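Local coordinates for polysaccharide biosynthesis protein CapD (Bacillus thuringiensis HD-771, PDB 6BWC) that binds NADP and UDP-N-acetylglucosamine and probably dehydrates this nucleotide sugar during CMP-pseudaminic acid biosynthesis, which serves flagellin glycosylation, at residues 32-45 with 58-72. The protein carries 2 engineered substitutions. Sequence-based numbering, arbitrary orientation.
Sequences PKVVRVFSRSEYNQ and NIRYLIGDIRNYDRV. With NAP (NADP nicotinamide-adenine-dinucleotide phosphate), chain N.
F38 extends from strand 34-39 past the C-terminal end of strand 59-63 to G64 and D65: with CG anti to the backbone N (chi1 -169°), CE2 and CZ of the ring meet the G64-D65 backbone, CE2 3.3 Å from G64 C. L62 CB meets CD1 of this ring, V72 CG2 its CZ, and R71 CG the CE1-CZ side. The R71 guanidinium, turned 63° from the ring, reaches back to I63 O, which accepts from NH2 at 2.7 Å in the carbonyl plane and more weakly from NE.

Beyond the strand ends, R40 and D65 run side by side, R40 CD 3.2 Å from D65 OD2, and share the NADP adenosine. The bend at chi3 (-63°) lays one face of the R40 guanidinium over adenine N7A, while NE and NH2 bond the 2'-phosphate, NE to O2X at 3.0 Å; S39 OG and the backbone N of S41 bind O1X. D65 OD1 accepts from adenine N6A and, as an Asx turn, from R67 N, while I66 N donates to N1A at 3.1 Å. This is the adenosine end of the dinucleotide site of a Rossmann fold, with a basic residue after the second strand gripping the phosphate that distinguishes NADP.

On the face of the sheet away from F38, the Q45 side chain crosses that of I63, its CD and OE1 resting against I63 CD1, and its NE2 makes a weak bond to L62 O (3.2 Å). V35 N to N58 O (2.7 Å) begins the parallel ladder of this beta-alpha-beta unit. Strand 9-13 flanks strand 34-39, helix 18-29 packs against V35, V37 and I59, and F93 of a second subunit packs against Q45 and I63.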
ATOM      1  N   PRO C  32     -32.187 -19.201  -6.398  1.00 23.62           N
ATOM      2  CA  PRO C  32     -30.834 -19.254  -6.949  1.00 23.17           C
ATOM      3  C   PRO C  32     -29.964 -20.244  -6.227  1.00 21.27           C
ATOM      4  O   PRO C  32     -30.329 -20.693  -5.136  1.00 19.91           O
ATOM      5  CB  PRO C  32     -30.303 -17.854  -6.652  1.00 24.00           C
ATOM      6  CG  PRO C  32     -30.905 -17.531  -5.324  1.00 24.09           C
ATOM      7  CD  PRO C  32     -32.276 -18.170  -5.344  1.00 24.23           C
ATOM      8  N   LYS C  33     -28.800 -20.535  -6.788  1.00 20.22           N
ATOM      9  CA  LYS C  33     -27.932 -21.496  -6.146  1.00 21.73           C
ATOM     10  C   LYS C  33     -27.500 -21.001  -4.780  1.00 19.63           C
ATOM     11  O   LYS C  33     -27.690 -21.704  -3.788  1.00 19.22           O
ATOM     12  CB  LYS C  33     -26.700 -21.849  -6.970  1.00 24.44           C
ATOM     13  CG  LYS C  33     -25.850 -22.941  -6.290  1.00 26.99           C
ATOM     14  CD  LYS C  33     -25.114 -23.837  -7.282  1.00 28.86           C
ATOM     15  CE  LYS C  33     -24.870 -25.236  -6.729  1.00 30.50           C
ATOM     16  NZ  LYS C  33     -24.455 -26.157  -7.828  1.00 31.78           N
ATOM     17  N   VAL C  34     -26.930 -19.799  -4.754  1.00 17.69           N
ATOM     18  CA  VAL C  34     -26.552 -19.127  -3.514  1.00 16.15           C
ATOM     19  C   VAL C  34     -26.725 -17.638  -3.715  1.00 15.37           C
ATOM     20  O   VAL C  34     -26.620 -17.164  -4.834  1.00 14.83           O
ATOM     21  CB  VAL C  34     -25.098 -19.464  -3.090  1.00 15.91           C
ATOM     22  CG1 VAL C  34     -24.063 -18.813  -4.000  1.00 16.03           C
ATOM     23  CG2 VAL C  34     -24.845 -19.052  -1.665  1.00 15.80           C
ATOM     24  N   VAL C  35     -27.027 -16.929  -2.633  1.00 15.14           N
ATOM     25  CA  VAL C  35     -26.961 -15.471  -2.579  1.00 14.95           C
ATOM     26  C   VAL C  35     -25.974 -15.153  -1.485  1.00 14.68           C
ATOM     27  O   VAL C  35     -26.065 -15.727  -0.410  1.00 15.16           O
ATOM     28  CB  VAL C  35     -28.311 -14.824  -2.175  1.00 15.44           C
ATOM     29  CG1 VAL C  35     -28.221 -13.293  -2.221  1.00 15.25           C
ATOM     30  CG2 VAL C  35     -29.445 -15.318  -3.078  1.00 15.69           C
ATOM     31  N   ARG C  36     -25.044 -14.247  -1.737  1.00 14.09           N
ATOM     32  CA  ARG C  36     -24.104 -13.819  -0.721  1.00 13.62           C
ATOM     33  C   ARG C  36     -24.465 -12.424  -0.218  1.00 13.66           C
ATOM     34  O   ARG C  36     -24.908 -11.578  -0.993  1.00 13.55           O
ATOM     35  CB  ARG C  36     -22.701 -13.848  -1.303  1.00 13.61           C
ATOM     36  CG  ARG C  36     -22.280 -15.254  -1.754  1.00 13.46           C
ATOM     37  CD  ARG C  36     -20.787 -15.369  -2.069  1.00 12.92           C
ATOM     38  NE  ARG C  36     -20.451 -16.629  -2.753  1.00 12.43           N
ATOM     39  CZ  ARG C  36     -19.359 -16.836  -3.495  1.00 12.34           C
ATOM     40  NH1 ARG C  36     -18.461 -15.879  -3.687  1.00 12.98           N
ATOM     41  NH2 ARG C  36     -19.151 -17.993  -4.090  1.00 12.03           N
ATOM     42  N   VAL C  37     -24.324 -12.213   1.093  1.00 13.84           N
ATOM     43  CA  VAL C  37     -24.494 -10.893   1.738  1.00 14.14           C
ATOM     44  C   VAL C  37     -23.105 -10.387   2.185  1.00 14.48           C
ATOM     45  O   VAL C  37     -22.407 -11.086   2.926  1.00 14.56           O
ATOM     46  CB  VAL C  37     -25.450 -10.968   2.954  1.00 13.91           C
ATOM     47  CG1 VAL C  37     -25.459  -9.682   3.746  1.00 13.89           C
ATOM     48  CG2 VAL C  37     -26.865 -11.238   2.501  1.00 14.22           C
ATOM     49  N   PHE C  38     -22.737  -9.179   1.728  1.00 14.56           N
ATOM     50  CA  PHE C  38     -21.431  -8.550   1.979  1.00 14.21           C
ATOM     51  C   PHE C  38     -21.606  -7.189   2.679  1.00 14.62           C
ATOM     52  O   PHE C  38     -22.034  -6.219   2.067  1.00 15.11           O
ATOM     53  CB  PHE C  38     -20.696  -8.380   0.659  1.00 13.72           C
ATOM     54  CG  PHE C  38     -19.247  -7.981   0.798  1.00 13.59           C
ATOM     55  CD1 PHE C  38     -18.240  -8.902   0.581  1.00 13.46           C
ATOM     56  CD2 PHE C  38     -18.878  -6.669   1.109  1.00 13.48           C
ATOM     57  CE1 PHE C  38     -16.900  -8.524   0.670  1.00 13.43           C
ATOM     58  CE2 PHE C  38     -17.540  -6.296   1.213  1.00 13.09           C
ATOM     59  CZ  PHE C  38     -16.553  -7.216   0.987  1.00 13.10           C
ATOM     60  N   SER C  39     -21.245  -7.134   3.952  1.00 14.92           N
ATOM     61  CA  SER C  39     -21.495  -6.012   4.833  1.00 15.47           C
ATOM     62  C   SER C  39     -20.306  -5.982   5.783  1.00 16.95           C
ATOM     63  O   SER C  39     -19.699  -7.031   6.028  1.00 18.30           O
ATOM     64  CB  SER C  39     -22.822  -6.271   5.572  1.00 15.38           C
ATOM     65  OG  SER C  39     -22.907  -5.711   6.883  1.00 15.38           O
ATOM     66  N   ARG C  40     -19.960  -4.817   6.328  1.00 17.62           N
ATOM     67  CA  ARG C  40     -18.884  -4.744   7.331  1.00 18.10           C
ATOM     68  C   ARG C  40     -19.297  -5.214   8.714  1.00 17.35           C
ATOM     69  O   ARG C  40     -18.514  -5.781   9.426  1.00 16.23           O
ATOM     70  CB  ARG C  40     -18.397  -3.322   7.495  1.00 19.28           C
ATOM     71  CG  ARG C  40     -17.899  -2.668   6.231  1.00 20.45           C
ATOM     72  CD  ARG C  40     -17.759  -1.184   6.487  1.00 22.11           C
ATOM     73  NE  ARG C  40     -19.059  -0.597   6.800  1.00 24.18           N
ATOM     74  CZ  ARG C  40     -19.270   0.668   7.157  1.00 25.16           C
ATOM     75  NH1 ARG C  40     -18.258   1.532   7.236  1.00 24.81           N
ATOM     76  NH2 ARG C  40     -20.521   1.064   7.430  1.00 25.96           N
ATOM     77  N   SER C  41     -20.531  -4.937   9.094  1.00 18.28           N
ATOM     78  CA  SER C  41     -20.939  -4.997  10.492  1.00 19.06           C
ATOM     79  C   SER C  41     -21.505  -6.380  10.886  1.00 18.77           C
ATOM     80  O   SER C  41     -22.563  -6.786  10.390  1.00 19.75           O
ATOM     81  CB  SER C  41     -21.958  -3.884  10.749  1.00 19.53           C
ATOM     82  OG  SER C  41     -21.969  -3.495  12.101  1.00 21.35           O
ATOM     83  N   GLU C  42     -20.790  -7.087  11.760  1.00 17.68           N
ATOM     84  CA  GLU C  42     -21.244  -8.372  12.289  1.00 17.70           C
ATOM     85  C   GLU C  42     -22.586  -8.333  13.014  1.00 18.07           C
ATOM     86  O   GLU C  42     -23.366  -9.273  12.911  1.00 18.36           O
ATOM     87  CB  GLU C  42     -20.195  -8.983  13.226  1.00 17.40           C
ATOM     88  CG  GLU C  42     -19.977  -8.204  14.514  1.00 16.89           C
ATOM     89  CD  GLU C  42     -18.855  -8.733  15.393  1.00 16.66           C
ATOM     90  OE1 GLU C  42     -18.717  -8.173  16.507  1.00 16.63           O
ATOM     91  OE2 GLU C  42     -18.126  -9.681  15.011  1.00 15.71           O
ATOM     92  N   TYR C  43     -22.863  -7.267  13.749  1.00 18.55           N
ATOM     93  CA  TYR C  43     -24.140  -7.173  14.475  1.00 19.11           C
ATOM     94  C   TYR C  43     -25.348  -7.103  13.526  1.00 19.73           C
ATOM     95  O   TYR C  43     -26.402  -7.668  13.829  1.00 20.86           O
ATOM     96  CB  TYR C  43     -24.117  -5.981  15.437  1.00 19.32           C
ATOM     97  CG  TYR C  43     -25.455  -5.608  16.048  1.00 19.49           C
ATOM     98  CD1 TYR C  43     -26.046  -6.372  17.063  1.00 19.48           C
ATOM     99  CD2 TYR C  43     -26.128  -4.477  15.603  1.00 20.16           C
ATOM    100  CE1 TYR C  43     -27.274  -6.006  17.613  1.00 20.09           C
ATOM    101  CE2 TYR C  43     -27.345  -4.094  16.148  1.00 20.41           C
ATOM    102  CZ  TYR C  43     -27.922  -4.846  17.143  1.00 20.13           C
ATOM    103  OH  TYR C  43     -29.130  -4.396  17.609  1.00 19.33           O
ATOM    104  N   ASN C  44     -25.190  -6.410  12.392  1.00 19.63           N
ATOM    105  CA  ASN C  44     -26.238  -6.337  11.352  1.00 19.40           C
ATOM    106  C   ASN C  44     -26.444  -7.633  10.632  1.00 19.35           C
ATOM    107  O   ASN C  44     -27.578  -7.993  10.333  1.00 18.39           O
ATOM    108  CB  ASN C  44     -25.917  -5.287  10.295  1.00 19.12           C
ATOM    109  CG  ASN C  44     -26.382  -3.913  10.685  1.00 18.69           C
ATOM    110  OD1 ASN C  44     -26.816  -3.692  11.813  1.00 18.51           O
ATOM    111  ND2 ASN C  44     -26.294  -2.976   9.753  1.00 18.92           N
ATOM    112  N   GLN C  45     -25.331  -8.292  10.319  1.00 19.56           N
ATOM    113  CA  GLN C  45     -25.362  -9.631   9.771  1.00 20.08           C
ATOM    114  C   GLN C  45     -25.976 -10.602  10.772  1.00 20.79           C
ATOM    115  O   GLN C  45     -26.777 -11.441  10.386  1.00 22.10           O
ATOM    116  CB  GLN C  45     -23.961 -10.092   9.336  1.00 20.24           C
ATOM    117  CG  GLN C  45     -23.531  -9.505   7.989  1.00 20.26           C
ATOM    118  CD  GLN C  45     -22.315 -10.187   7.385  1.00 19.98           C
ATOM    119  OE1 GLN C  45     -21.941 -11.292   7.778  1.00 20.28           O
ATOM    120  NE2 GLN C  45     -21.687  -9.518   6.432  1.00 19.41           N
ATOM    121  N   ASN C  58     -29.427 -21.397   1.165  1.00 36.27           N
ATOM    122  CA  ASN C  58     -28.827 -20.809  -0.043  1.00 32.47           C
ATOM    123  C   ASN C  58     -28.308 -19.356   0.154  1.00 28.70           C
ATOM    124  O   ASN C  58     -28.130 -18.626  -0.818  1.00 27.50           O
ATOM    125  CB  ASN C  58     -29.792 -20.949  -1.254  1.00 33.14           C
ATOM    126  CG  ASN C  58     -31.166 -20.284  -1.035  1.00 33.52           C
ATOM    127  OD1 ASN C  58     -31.626 -20.076   0.105  1.00 32.52           O
ATOM    128  ND2 ASN C  58     -31.833 -19.958  -2.143  1.00 32.54           N
ATOM    129  N   ILE C  59     -28.031 -18.968   1.408  1.00 25.85           N
ATOM    130  CA  ILE C  59     -27.514 -17.642   1.769  1.00 23.58           C
ATOM    131  C   ILE C  59     -26.179 -17.793   2.463  1.00 22.98           C
ATOM    132  O   ILE C  59     -26.024 -18.668   3.293  1.00 23.12           O
ATOM    133  CB  ILE C  59     -28.442 -16.918   2.751  1.00 23.19           C
ATOM    134  CG1 ILE C  59     -29.859 -16.855   2.172  1.00 23.99           C
ATOM    135  CG2 ILE C  59     -27.921 -15.517   3.058  1.00 23.03           C
ATOM    136  CD1 ILE C  59     -30.857 -16.055   2.988  1.00 23.95           C
ATOM    137  N   ARG C  60     -25.219 -16.937   2.141  1.00 22.72           N
ATOM    138  CA  ARG C  60     -23.930 -16.906   2.841  1.00 23.09           C
ATOM    139  C   ARG C  60     -23.683 -15.513   3.415  1.00 20.96           C
ATOM    140  O   ARG C  60     -24.129 -14.534   2.848  1.00 21.96           O
ATOM    141  CB  ARG C  60     -22.797 -17.294   1.894  1.00 25.43           C
ATOM    142  CG  ARG C  60     -22.859 -18.717   1.313  1.00 27.19           C
ATOM    143  CD  ARG C  60     -22.634 -19.815   2.347  1.00 28.72           C
ATOM    144  NE  ARG C  60     -23.879 -20.535   2.584  1.00 31.12           N
ATOM    145  CZ  ARG C  60     -24.224 -21.709   2.052  1.00 34.15           C
ATOM    146  NH1 ARG C  60     -23.400 -22.397   1.263  1.00 36.52           N
ATOM    147  NH2 ARG C  60     -25.420 -22.223   2.327  1.00 35.03           N
ATOM    148  N   TYR C  61     -22.988 -15.421   4.546  1.00 18.91           N
ATOM    149  CA  TYR C  61     -22.787 -14.129   5.219  1.00 17.47           C
ATOM    150  C   TYR C  61     -21.293 -13.723   5.310  1.00 16.48           C
ATOM    151  O   TYR C  61     -20.590 -14.079   6.256  1.00 15.48           O
ATOM    152  CB  TYR C  61     -23.470 -14.162   6.592  1.00 17.21           C
ATOM    153  CG  TYR C  61     -24.974 -14.319   6.511  1.00 16.70           C
ATOM    154  CD1 TYR C  61     -25.796 -13.218   6.409  1.00 16.32           C
ATOM    155  CD2 TYR C  61     -25.569 -15.578   6.534  1.00 16.65           C
ATOM    156  CE1 TYR C  61     -27.160 -13.362   6.315  1.00 16.28           C
ATOM    157  CE2 TYR C  61     -26.943 -15.735   6.446  1.00 16.17           C
ATOM    158  CZ  TYR C  61     -27.735 -14.620   6.337  1.00 16.20           C
ATOM    159  OH  TYR C  61     -29.100 -14.739   6.242  1.00 15.93           O
ATOM    160  N   LEU C  62     -20.846 -12.947   4.317  1.00 15.79           N
ATOM    161  CA  LEU C  62     -19.459 -12.512   4.195  1.00 15.61           C
ATOM    162  C   LEU C  62     -19.235 -11.132   4.759  1.00 15.06           C
ATOM    163  O   LEU C  62     -19.595 -10.136   4.145  1.00 14.17           O
ATOM    164  CB  LEU C  62     -19.002 -12.508   2.732  1.00 16.51           C
ATOM    165  CG  LEU C  62     -18.412 -13.790   2.135  1.00 16.92           C
ATOM    166  CD1 LEU C  62     -19.145 -15.037   2.607  1.00 17.00           C
ATOM    167  CD2 LEU C  62     -18.473 -13.692   0.615  1.00 17.45           C
ATOM    168  N   ILE C  63     -18.600 -11.097   5.924  1.00 15.03           N
ATOM    169  CA  ILE C  63     -18.111  -9.866   6.514  1.00 15.23           C
ATOM    170  C   ILE C  63     -16.947  -9.351   5.682  1.00 14.80           C
ATOM    171  O   ILE C  63     -16.078 -10.125   5.268  1.00 14.56           O
ATOM    172  CB  ILE C  63     -17.637 -10.076   7.966  1.00 15.80           C
ATOM    173  CG1 ILE C  63     -18.813 -10.474   8.876  1.00 15.95           C
ATOM    174  CG2 ILE C  63     -16.942  -8.832   8.504  1.00 15.88           C
ATOM    175  CD1 ILE C  63     -19.764  -9.346   9.225  1.00 16.26           C
ATOM    176  N   GLY C  64     -16.937  -8.043   5.440  1.00 14.25           N
ATOM    177  CA  GLY C  64     -16.012  -7.458   4.467  1.00 13.93           C
ATOM    178  C   GLY C  64     -16.218  -5.969   4.251  1.00 13.75           C
ATOM    179  O   GLY C  64     -17.255  -5.404   4.661  1.00 14.00           O
ATOM    180  N   ASP C  65     -15.227  -5.330   3.617  1.00 13.02           N
ATOM    181  CA  ASP C  65     -15.310  -3.918   3.286  1.00 12.25           C
ATOM    182  C   ASP C  65     -14.910  -3.658   1.846  1.00 11.98           C
ATOM    183  O   ASP C  65     -13.832  -4.034   1.453  1.00 11.70           O
ATOM    184  CB  ASP C  65     -14.418  -3.149   4.229  1.00 12.33           C
ATOM    185  CG  ASP C  65     -14.622  -1.656   4.151  1.00 12.48           C
ATOM    186  OD1 ASP C  65     -14.599  -1.086   3.035  1.00 12.21           O
ATOM    187  OD2 ASP C  65     -14.781  -1.037   5.219  1.00 13.01           O
ATOM    188  N   ILE C  66     -15.771  -2.968   1.085  1.00 12.31           N
ATOM    189  CA  ILE C  66     -15.493  -2.586  -0.337  1.00 12.34           C
ATOM    190  C   ILE C  66     -14.271  -1.672  -0.574  1.00 12.00           C
ATOM    191  O   ILE C  66     -13.850  -1.505  -1.722  1.00 12.11           O
ATOM    192  CB  ILE C  66     -16.751  -2.081  -1.166  1.00 12.79           C
ATOM    193  CG1 ILE C  66     -17.699  -1.106  -0.463  1.00 12.76           C
ATOM    194  CG2 ILE C  66     -17.661  -3.235  -1.519  1.00 13.28           C
ATOM    195  CD1 ILE C  66     -17.230   0.305  -0.474  1.00 13.09           C
ATOM    196  N   ARG C  67     -13.699  -1.105   0.497  1.00 11.52           N
ATOM    197  CA  ARG C  67     -12.400  -0.420   0.441  1.00 11.05           C
ATOM    198  C   ARG C  67     -11.246  -1.453   0.264  1.00 10.84           C
ATOM    199  O   ARG C  67     -10.173  -1.124  -0.246  1.00 10.93           O
ATOM    200  CB  ARG C  67     -12.198   0.434   1.701  1.00 10.99           C
ATOM    201  CG  ARG C  67     -13.253   1.539   1.928  1.00 11.12           C
ATOM    202  CD  ARG C  67     -13.150   2.206   3.313  1.00 11.00           C
ATOM    203  NE  ARG C  67     -14.128   3.295   3.537  1.00 10.98           N
ATOM    204  CZ  ARG C  67     -14.102   4.161   4.573  1.00 10.83           C
ATOM    205  NH1 ARG C  67     -13.141   4.095   5.496  1.00 10.72           N
ATOM    206  NH2 ARG C  67     -15.029   5.114   4.686  1.00 10.54           N
ATOM    207  N   ASN C  68     -11.500  -2.701   0.672  1.00 10.25           N
ATOM    208  CA  ASN C  68     -10.580  -3.831   0.528  1.00  9.80           C
ATOM    209  C   ASN C  68     -10.766  -4.563  -0.809  1.00  9.66           C
ATOM    210  O   ASN C  68     -11.703  -5.337  -0.935  1.00  9.66           O
ATOM    211  CB  ASN C  68     -10.830  -4.815   1.699  1.00  9.56           C
ATOM    212  CG  ASN C  68      -9.618  -5.652   2.049  1.00  9.31           C
ATOM    213  OD1 ASN C  68      -8.721  -5.868   1.240  1.00  9.33           O
ATOM    214  ND2 ASN C  68      -9.589  -6.125   3.270  1.00  9.17           N
ATOM    215  N   TYR C  69      -9.891  -4.343  -1.796  1.00  9.59           N
ATOM    216  CA  TYR C  69     -10.058  -5.021  -3.087  1.00  9.81           C
ATOM    217  C   TYR C  69     -10.035  -6.560  -2.956  1.00 10.07           C
ATOM    218  O   TYR C  69     -10.981  -7.233  -3.349  1.00  9.78           O
ATOM    219  CB  TYR C  69      -9.028  -4.579  -4.138  1.00  9.88           C
ATOM    220  CG  TYR C  69      -9.115  -5.443  -5.383  1.00  9.98           C
ATOM    221  CD1 TYR C  69     -10.075  -5.198  -6.381  1.00 10.01           C
ATOM    222  CD2 TYR C  69      -8.282  -6.556  -5.531  1.00 10.11           C
ATOM    223  CE1 TYR C  69     -10.178  -6.034  -7.492  1.00 10.09           C
ATOM    224  CE2 TYR C  69      -8.372  -7.401  -6.642  1.00 10.16           C
ATOM    225  CZ  TYR C  69      -9.318  -7.149  -7.620  1.00 10.24           C
ATOM    226  OH  TYR C  69      -9.363  -8.011  -8.703  1.00 10.21           O
ATOM    227  N   ASP C  70      -8.931  -7.089  -2.420  1.00 10.56           N
ATOM    228  CA  ASP C  70      -8.739  -8.531  -2.139  1.00 10.68           C
ATOM    229  C   ASP C  70      -9.926  -9.278  -1.541  1.00 10.94           C
ATOM    230  O   ASP C  70     -10.081 -10.467  -1.798  1.00 11.56           O
ATOM    231  CB  ASP C  70      -7.609  -8.705  -1.120  1.00 10.75           C
ATOM    232  CG  ASP C  70      -6.222  -8.534  -1.707  1.00 10.49           C
ATOM    233  OD1 ASP C  70      -6.099  -8.169  -2.893  1.00 10.46           O
ATOM    234  OD2 ASP C  70      -5.264  -8.776  -0.944  1.00  9.95           O
ATOM    235  N   ARG C  71     -10.698  -8.616  -0.683  1.00 10.97           N
ATOM    236  CA  ARG C  71     -11.882  -9.227  -0.082  1.00 11.34           C
ATOM    237  C   ARG C  71     -13.131  -9.111  -0.959  1.00 11.55           C
ATOM    238  O   ARG C  71     -13.998  -9.981  -0.974  1.00 11.36           O
ATOM    239  CB  ARG C  71     -12.147  -8.591   1.265  1.00 11.56           C
ATOM    240  CG  ARG C  71     -13.370  -9.124   1.988  1.00 11.95           C
ATOM    241  CD  ARG C  71     -13.398 -10.644   2.078  1.00 12.30           C
ATOM    242  NE  ARG C  71     -14.112 -11.077   3.272  1.00 12.75           N
ATOM    243  CZ  ARG C  71     -14.569 -12.308   3.494  1.00 13.07           C
ATOM    244  NH1 ARG C  71     -14.436 -13.280   2.595  1.00 12.85           N
ATOM    245  NH2 ARG C  71     -15.187 -12.559   4.650  1.00 13.49           N
ATOM    246  N   VAL C  72     -13.230  -8.000  -1.670  1.00 11.99           N
ATOM    247  CA  VAL C  72     -14.223  -7.847  -2.728  1.00 12.02           C
ATOM    248  C   VAL C  72     -13.990  -8.925  -3.785  1.00 12.27           C
ATOM    249  O   VAL C  72     -14.933  -9.514  -4.296  1.00 12.38           O
ATOM    250  CB  VAL C  72     -14.173  -6.409  -3.301  1.00 11.74           C
ATOM    251  CG1 VAL C  72     -14.982  -6.273  -4.572  1.00 11.71           C
ATOM    252  CG2 VAL C  72     -14.740  -5.464  -2.266  1.00 11.84           C
TER
HETATM  253  PA  NAP N 400     -28.230   1.493   3.982  1.00 11.89           P
HETATM  254  O1A NAP N 400     -29.453   0.970   4.681  1.00 11.76           O
HETATM  255  O2A NAP N 400     -27.335   2.376   4.783  1.00 11.61           O
HETATM  256  O5B NAP N 400     -27.386   0.286   3.377  1.00 12.48           O
HETATM  257  C5B NAP N 400     -25.966   0.402   3.260  1.00 13.55           C
HETATM  258  C4B NAP N 400     -25.355  -0.989   3.114  1.00 14.05           C
HETATM  259  O4B NAP N 400     -23.966  -0.952   2.794  1.00 14.10           O
HETATM  260  C3B NAP N 400     -25.432  -1.725   4.425  1.00 14.55           C
HETATM  261  O3B NAP N 400     -25.576  -3.095   4.060  1.00 14.51           O
HETATM  262  C2B NAP N 400     -24.105  -1.418   5.069  1.00 15.21           C
HETATM  263  O2B NAP N 400     -23.868  -2.372   6.084  1.00 16.97           O
HETATM  264  C1B NAP N 400     -23.168  -1.479   3.862  1.00 14.74           C
HETATM  265  N9A NAP N 400     -21.865  -0.730   3.866  1.00 14.66           N
HETATM  266  C8A NAP N 400     -21.587   0.563   4.204  1.00 14.92           C
HETATM  267  N7A NAP N 400     -20.256   0.870   4.031  1.00 14.59           N
HETATM  268  C5A NAP N 400     -19.666  -0.245   3.565  1.00 14.59           C
HETATM  269  C6A NAP N 400     -18.302  -0.674   3.167  1.00 14.46           C
HETATM  270  N6A NAP N 400     -17.253   0.158   3.220  1.00 14.61           N
HETATM  271  N1A NAP N 400     -18.123  -1.933   2.734  1.00 14.28           N
HETATM  272  C2A NAP N 400     -19.131  -2.820   2.660  1.00 14.38           C
HETATM  273  N3A NAP N 400     -20.391  -2.514   3.009  1.00 14.44           N
HETATM  274  C4A NAP N 400     -20.722  -1.277   3.456  1.00 14.58           C
HETATM  275  O3  NAP N 400     -28.588   2.251   2.603  1.00 11.95           O
HETATM  276  PN  NAP N 400     -29.858   2.001   1.626  1.00 11.96           P
HETATM  277  O1N NAP N 400     -30.203   0.523   1.510  1.00 12.34           O
HETATM  278  O2N NAP N 400     -30.915   3.009   1.957  1.00 11.96           O
HETATM  279  O5D NAP N 400     -29.288   2.530   0.240  1.00 12.19           O
HETATM  280  C5D NAP N 400     -28.576   1.643  -0.586  1.00 12.66           C
HETATM  281  C4D NAP N 400     -28.011   2.390  -1.790  1.00 13.08           C
HETATM  282  O4D NAP N 400     -29.066   3.183  -2.349  1.00 13.12           O
HETATM  283  C3D NAP N 400     -26.820   3.337  -1.561  1.00 13.12           C
HETATM  284  O3D NAP N 400     -25.835   3.077  -2.564  1.00 13.01           O
HETATM  285  C2D NAP N 400     -27.378   4.731  -1.723  1.00 13.32           C
HETATM  286  O2D NAP N 400     -26.438   5.640  -2.304  1.00 13.21           O
HETATM  287  C1D NAP N 400     -28.567   4.491  -2.654  1.00 13.49           C
HETATM  288  N1N NAP N 400     -29.655   5.470  -2.536  1.00 13.68           N
HETATM  289  C2N NAP N 400     -30.446   5.414  -1.452  1.00 14.03           C
HETATM  290  C3N NAP N 400     -31.502   6.280  -1.236  1.00 13.84           C
HETATM  291  C7N NAP N 400     -32.356   6.235  -0.017  1.00 14.26           C
HETATM  292  O7N NAP N 400     -33.151   7.159   0.169  1.00 14.63           O
HETATM  293  N7N NAP N 400     -32.256   5.246   0.875  1.00 14.44           N
HETATM  294  C4N NAP N 400     -31.812   7.301  -2.270  1.00 14.01           C
HETATM  295  C5N NAP N 400     -30.882   7.280  -3.404  1.00 13.95           C
HETATM  296  C6N NAP N 400     -29.856   6.357  -3.511  1.00 13.68           C
HETATM  297  P2B NAP N 400     -22.763  -2.127   7.231  1.00 20.64           P
HETATM  298  O1X NAP N 400     -23.145  -3.249   8.177  1.00 20.66           O
HETATM  299  O2X NAP N 400     -21.421  -2.397   6.584  1.00 19.86           O
HETATM  300  O3X NAP N 400     -22.955  -0.681   7.748  1.00 20.55           O